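Long-range contact in Xaa-Pro Dipeptidase (Alteromonas macleodii, PDB 2QS8), which probably hydrolyses dipeptides with a C-terminal proline, as a metal-dependent carboxypeptidase of the amidohydrolase superfamily: residues 63-75 against 102-114. Sequence-based numbering, arbitrary orientation.
Sequences PGLMDMHVHFGQE and TFKSGFTTVRQVG. With MG (magnesium ion), chain C.
Arg-111 turns the NE edge of its guanidinium to the backbone carbonyl of Met-68, NE at 2.7 Å from Met-68 O and in the carbonyl plane on a lone pair, NH2 adding a second bond to the same oxygen. The selenomethionine side chain of Met-68 doubles back (chi2 -62°, chi3 -70°) to lay its methyl CE over one guanidinium face, toward the rim. NH2 also forms a salt bridge with Glu-254, whose carboxylate accepts from His-69 ND1, a second-shell arrangement that probably helps orient this metal ligand. The parallel strands 65-67 and 107-112 exchange Asp-67 N to Thr-109 O (3.3 Å) and Arg-111 N to Asp-67 O (2.9 Å). They are neighbouring strands of the amidohydrolase TIM barrel, linked by helix 88-104, a beta-alpha-beta crossover. A beta bulge between Asp-67 and Val-70 takes in His-69, first histidine of the His-X-His metal motif; Asp-67 OD1 accepts from His-69 N in an Asx turn, OD2 bonding Thr-327 OG1. His-69 NE2 and His-71 NE2 bind magnesium, with Asp-328. Val-113 CG2 sits 3.3 Å above the His-69 ring centre. His-71 ND1 donates to Gly-114 O (2.8 Å); with NE2 on the magnesium, both ring nitrogens are engaged and the imidazole's rotation is fixed. Phe-72 N donates to Gln-112 OE1 from above the Gln-112 carbonyl plane, and NE2 donates to Phe-72 O in plane.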
loop_
_atom_site.group_PDB
_atom_site.type_symbol
_atom_site.label_atom_id
_atom_site.label_comp_id
_atom_site.label_asym_id
_atom_site.label_seq_id
_atom_site.Cartn_x
_atom_site.Cartn_y
_atom_site.Cartn_z
ATOM N N PRO A 63 14.477 -24.388 40.434
ATOM C CA PRO A 63 13.243 -23.673 40.116
ATOM C C PRO A 63 12.744 -24.237 38.783
ATOM O O PRO A 63 13.504 -24.899 38.078
ATOM C CB PRO A 63 13.693 -22.214 40.036
ATOM C CG PRO A 63 15.122 -22.301 39.634
ATOM C CD PRO A 63 15.653 -23.508 40.361
ATOM N N GLY A 64 11.475 -24.011 38.456
ATOM C CA GLY A 64 10.941 -24.515 37.204
ATOM C C GLY A 64 11.789 -24.101 36.017
ATOM O O GLY A 64 12.199 -22.951 35.923
ATOM N N LEU A 65 12.059 -25.028 35.108
ATOM C CA LEU A 65 12.874 -24.721 33.935
ATOM C C LEU A 65 12.077 -24.031 32.810
ATOM O O LEU A 65 10.864 -24.205 32.700
ATOM C CB LEU A 65 13.518 -26.013 33.416
ATOM C CG LEU A 65 14.388 -26.736 34.459
ATOM C CD1 LEU A 65 14.854 -28.072 33.897
ATOM C CD2 LEU A 65 15.575 -25.865 34.843
HETATM N N MSE A 66 12.776 -23.257 31.987
HETATM C CA MSE A 66 12.149 -22.539 30.884
HETATM C C MSE A 66 12.805 -22.784 29.521
HETATM O O MSE A 66 14.027 -22.856 29.419
HETATM C CB MSE A 66 12.171 -21.043 31.178
HETATM C CG MSE A 66 11.355 -20.658 32.372
HETATM SE SE MSE A 66 11.233 -18.702 32.565
HETATM C CE MSE A 66 11.077 -18.563 34.514
ATOM N N ASP A 67 11.984 -22.926 28.485
ATOM C CA ASP A 67 12.477 -23.152 27.125
ATOM C C ASP A 67 11.956 -21.985 26.282
ATOM O O ASP A 67 10.763 -21.852 26.065
ATOM C CB ASP A 67 11.954 -24.492 26.583
ATOM C CG ASP A 67 12.676 -24.938 25.321
ATOM O OD1 ASP A 67 13.109 -24.070 24.537
ATOM O OD2 ASP A 67 12.799 -26.167 25.108
HETATM N N MSE A 68 12.867 -21.130 25.828
HETATM C CA MSE A 68 12.502 -19.948 25.043
HETATM C C MSE A 68 12.139 -20.215 23.576
HETATM O O MSE A 68 11.865 -19.267 22.839
HETATM C CB MSE A 68 13.654 -18.947 25.054
HETATM C CG MSE A 68 14.107 -18.476 26.421
HETATM SE SE MSE A 68 12.602 -17.559 27.245
HETATM C CE MSE A 68 12.426 -15.928 26.205
ATOM N N HIS A 69 12.152 -21.474 23.142
ATOM C CA HIS A 69 11.872 -21.752 21.736
ATOM C C HIS A 69 11.281 -23.134 21.485
ATOM O O HIS A 69 12.008 -24.103 21.256
ATOM C CB HIS A 69 13.167 -21.579 20.935
ATOM C CG HIS A 69 12.968 -21.435 19.456
ATOM N ND1 HIS A 69 13.446 -20.353 18.748
ATOM C CD2 HIS A 69 12.396 -22.258 18.547
ATOM C CE1 HIS A 69 13.180 -20.519 17.464
ATOM N NE2 HIS A 69 12.544 -21.667 17.316
ATOM N N VAL A 70 9.958 -23.219 21.524
ATOM C CA VAL A 70 9.284 -24.493 21.296
ATOM C C VAL A 70 8.142 -24.324 20.297
ATOM O O VAL A 70 7.638 -23.217 20.105
ATOM C CB VAL A 70 8.710 -25.093 22.614
ATOM C CG1 VAL A 70 9.844 -25.338 23.617
ATOM C CG2 VAL A 70 7.658 -24.169 23.198
ATOM N N HIS A 71 7.752 -25.427 19.661
ATOM C CA HIS A 71 6.668 -25.411 18.684
ATOM C C HIS A 71 5.666 -26.535 18.958
ATOM O O HIS A 71 5.550 -27.478 18.170
ATOM C CB HIS A 71 7.219 -25.575 17.259
ATOM C CG HIS A 71 8.141 -24.482 16.828
ATOM N ND1 HIS A 71 7.712 -23.191 16.602
ATOM C CD2 HIS A 71 9.471 -24.488 16.570
ATOM C CE1 HIS A 71 8.736 -22.452 16.218
ATOM N NE2 HIS A 71 9.815 -23.213 16.191
ATOM N N PHE A 72 4.948 -26.446 20.070
ATOM C CA PHE A 72 3.964 -27.472 20.383
ATOM C C PHE A 72 3.012 -27.555 19.195
ATOM O O PHE A 72 2.616 -26.526 18.641
ATOM C CB PHE A 72 3.153 -27.115 21.633
ATOM C CG PHE A 72 3.967 -27.002 22.904
ATOM C CD1 PHE A 72 5.108 -27.776 23.103
ATOM C CD2 PHE A 72 3.544 -26.168 23.928
ATOM C CE1 PHE A 72 5.810 -27.717 24.313
ATOM C CE2 PHE A 72 4.233 -26.103 25.141
ATOM C CZ PHE A 72 5.367 -26.879 25.332
ATOM N N GLY A 73 2.651 -28.772 18.799
ATOM C CA GLY A 73 1.742 -28.943 17.682
ATOM C C GLY A 73 2.404 -29.546 16.461
ATOM O O GLY A 73 1.736 -29.900 15.495
ATOM N N GLN A 74 3.726 -29.655 16.498
ATOM C CA GLN A 74 4.455 -30.241 15.387
ATOM C C GLN A 74 5.718 -30.945 15.862
ATOM O O GLN A 74 6.234 -30.655 16.945
ATOM C CB GLN A 74 4.810 -29.159 14.363
ATOM C CG GLN A 74 5.899 -28.207 14.807
ATOM C CD GLN A 74 5.933 -26.931 13.981
ATOM O OE1 GLN A 74 5.101 -26.039 14.157
ATOM N NE2 GLN A 74 6.894 -26.841 13.068
ATOM N N GLU A 75 6.175 -31.894 15.052
ATOM C CA GLU A 75 7.401 -32.664 15.280
ATOM C C GLU A 75 7.862 -33.069 13.894
ATOM O O GLU A 75 7.173 -33.826 13.209
ATOM C CB GLU A 75 7.145 -33.915 16.111
ATOM C CG GLU A 75 6.720 -33.626 17.531
ATOM C CD GLU A 75 6.856 -34.833 18.438
ATOM O OE1 GLU A 75 6.408 -35.926 18.030
ATOM O OE2 GLU A 75 7.401 -34.674 19.553
ATOM N N THR A 102 6.395 -31.953 27.945
ATOM C CA THR A 102 7.437 -30.961 28.151
ATOM C C THR A 102 7.364 -30.462 29.588
ATOM O O THR A 102 8.381 -30.248 30.246
ATOM C CB THR A 102 7.267 -29.771 27.184
ATOM O OG1 THR A 102 7.402 -30.224 25.827
ATOM C CG2 THR A 102 8.321 -28.710 27.460
ATOM N N PHE A 103 6.136 -30.291 30.052
ATOM C CA PHE A 103 5.844 -29.823 31.394
ATOM C C PHE A 103 6.288 -30.887 32.387
ATOM O O PHE A 103 6.958 -30.585 33.370
ATOM C CB PHE A 103 4.334 -29.549 31.500
ATOM C CG PHE A 103 3.865 -29.163 32.875
ATOM C CD1 PHE A 103 4.387 -28.051 33.524
ATOM C CD2 PHE A 103 2.869 -29.897 33.505
ATOM C CE1 PHE A 103 3.916 -27.672 34.786
ATOM C CE2 PHE A 103 2.393 -29.526 34.761
ATOM C CZ PHE A 103 2.919 -28.412 35.404
ATOM N N LYS A 104 5.935 -32.135 32.103
ATOM C CA LYS A 104 6.292 -33.250 32.964
ATOM C C LYS A 104 7.800 -33.479 33.033
ATOM O O LYS A 104 8.295 -34.059 33.989
ATOM C CB LYS A 104 5.587 -34.512 32.479
ATOM C CG LYS A 104 5.996 -35.798 33.185
ATOM C CD LYS A 104 5.342 -37.015 32.522
ATOM C CE LYS A 104 5.816 -38.334 33.129
ATOM N NZ LYS A 104 5.226 -39.521 32.420
ATOM N N SER A 105 8.539 -33.022 32.030
ATOM C CA SER A 105 9.986 -33.204 32.042
ATOM C C SER A 105 10.691 -32.115 32.870
ATOM O O SER A 105 11.918 -32.101 32.985
ATOM C CB SER A 105 10.537 -33.218 30.613
ATOM O OG SER A 105 10.608 -31.913 30.061
ATOM N N GLY A 106 9.910 -31.204 33.441
ATOM C CA GLY A 106 10.497 -30.152 34.250
ATOM C C GLY A 106 10.368 -28.716 33.754
ATOM O O GLY A 106 10.728 -27.788 34.476
ATOM N N PHE A 107 9.873 -28.516 32.538
ATOM C CA PHE A 107 9.726 -27.154 32.030
ATOM C C PHE A 107 8.335 -26.605 32.321
ATOM O O PHE A 107 7.354 -26.952 31.664
ATOM C CB PHE A 107 10.054 -27.100 30.538
ATOM C CG PHE A 107 11.508 -27.334 30.247
ATOM C CD1 PHE A 107 12.051 -28.612 30.328
ATOM C CD2 PHE A 107 12.352 -26.268 29.959
ATOM C CE1 PHE A 107 13.413 -28.820 30.130
ATOM C CE2 PHE A 107 13.708 -26.470 29.763
ATOM C CZ PHE A 107 14.241 -27.750 29.848
ATOM N N THR A 108 8.280 -25.740 33.330
ATOM C CA THR A 108 7.042 -25.130 33.791
ATOM C C THR A 108 6.646 -23.878 33.008
ATOM O O THR A 108 5.506 -23.428 33.069
ATOM C CB THR A 108 7.157 -24.796 35.295
ATOM O OG1 THR A 108 8.370 -24.071 35.540
ATOM C CG2 THR A 108 7.140 -26.085 36.119
ATOM N N THR A 109 7.590 -23.306 32.279
ATOM C CA THR A 109 7.297 -22.133 31.481
ATOM C C THR A 109 8.008 -22.276 30.143
ATOM O O THR A 109 9.163 -22.698 30.100
ATOM C CB THR A 109 7.778 -20.814 32.160
ATOM O OG1 THR A 109 7.100 -20.624 33.403
ATOM C CG2 THR A 109 7.472 -19.610 31.264
ATOM N N VAL A 110 7.314 -21.946 29.056
ATOM C CA VAL A 110 7.909 -22.012 27.727
ATOM C C VAL A 110 7.454 -20.830 26.886
ATOM O O VAL A 110 6.420 -20.222 27.154
ATOM C CB VAL A 110 7.527 -23.319 26.957
ATOM C CG1 VAL A 110 8.025 -24.543 27.707
ATOM C CG2 VAL A 110 6.017 -23.403 26.765
ATOM N N ARG A 111 8.253 -20.502 25.880
ATOM C CA ARG A 111 7.925 -19.438 24.954
ATOM C C ARG A 111 7.734 -20.113 23.581
ATOM O O ARG A 111 8.711 -20.576 22.981
ATOM C CB ARG A 111 9.068 -18.409 24.879
ATOM C CG ARG A 111 8.730 -17.153 24.076
ATOM C CD ARG A 111 9.907 -16.163 23.965
ATOM N NE ARG A 111 11.035 -16.730 23.235
ATOM C CZ ARG A 111 12.047 -16.028 22.747
ATOM N NH1 ARG A 111 12.087 -14.713 22.911
ATOM N NH2 ARG A 111 13.004 -16.635 22.061
ATOM N N GLN A 112 6.490 -20.219 23.109
ATOM C CA GLN A 112 6.241 -20.805 21.793
ATOM C C GLN A 112 6.443 -19.693 20.768
ATOM O O GLN A 112 5.720 -18.694 20.762
ATOM C CB GLN A 112 4.812 -21.334 21.663
ATOM C CG GLN A 112 4.532 -21.882 20.265
ATOM C CD GLN A 112 4.071 -23.327 20.277
ATOM O OE1 GLN A 112 4.452 -24.104 21.153
ATOM N NE2 GLN A 112 3.263 -23.696 19.294
ATOM N N VAL A 113 7.419 -19.868 19.897
ATOM C CA VAL A 113 7.694 -18.858 18.904
ATOM C C VAL A 113 7.340 -19.293 17.490
ATOM O O VAL A 113 8.194 -19.272 16.604
ATOM C CB VAL A 113 9.174 -18.423 18.959
ATOM C CG1 VAL A 113 9.420 -17.594 20.224
ATOM C CG2 VAL A 113 10.069 -19.649 18.962
ATOM N N GLY A 114 6.077 -19.679 17.293
ATOM C CA GLY A 114 5.619 -20.075 15.972
ATOM C C GLY A 114 4.744 -21.311 15.807
ATOM O O GLY A 114 5.096 -22.392 16.254
HETATM MG MG MG C . 11.704 -22.641 15.283
#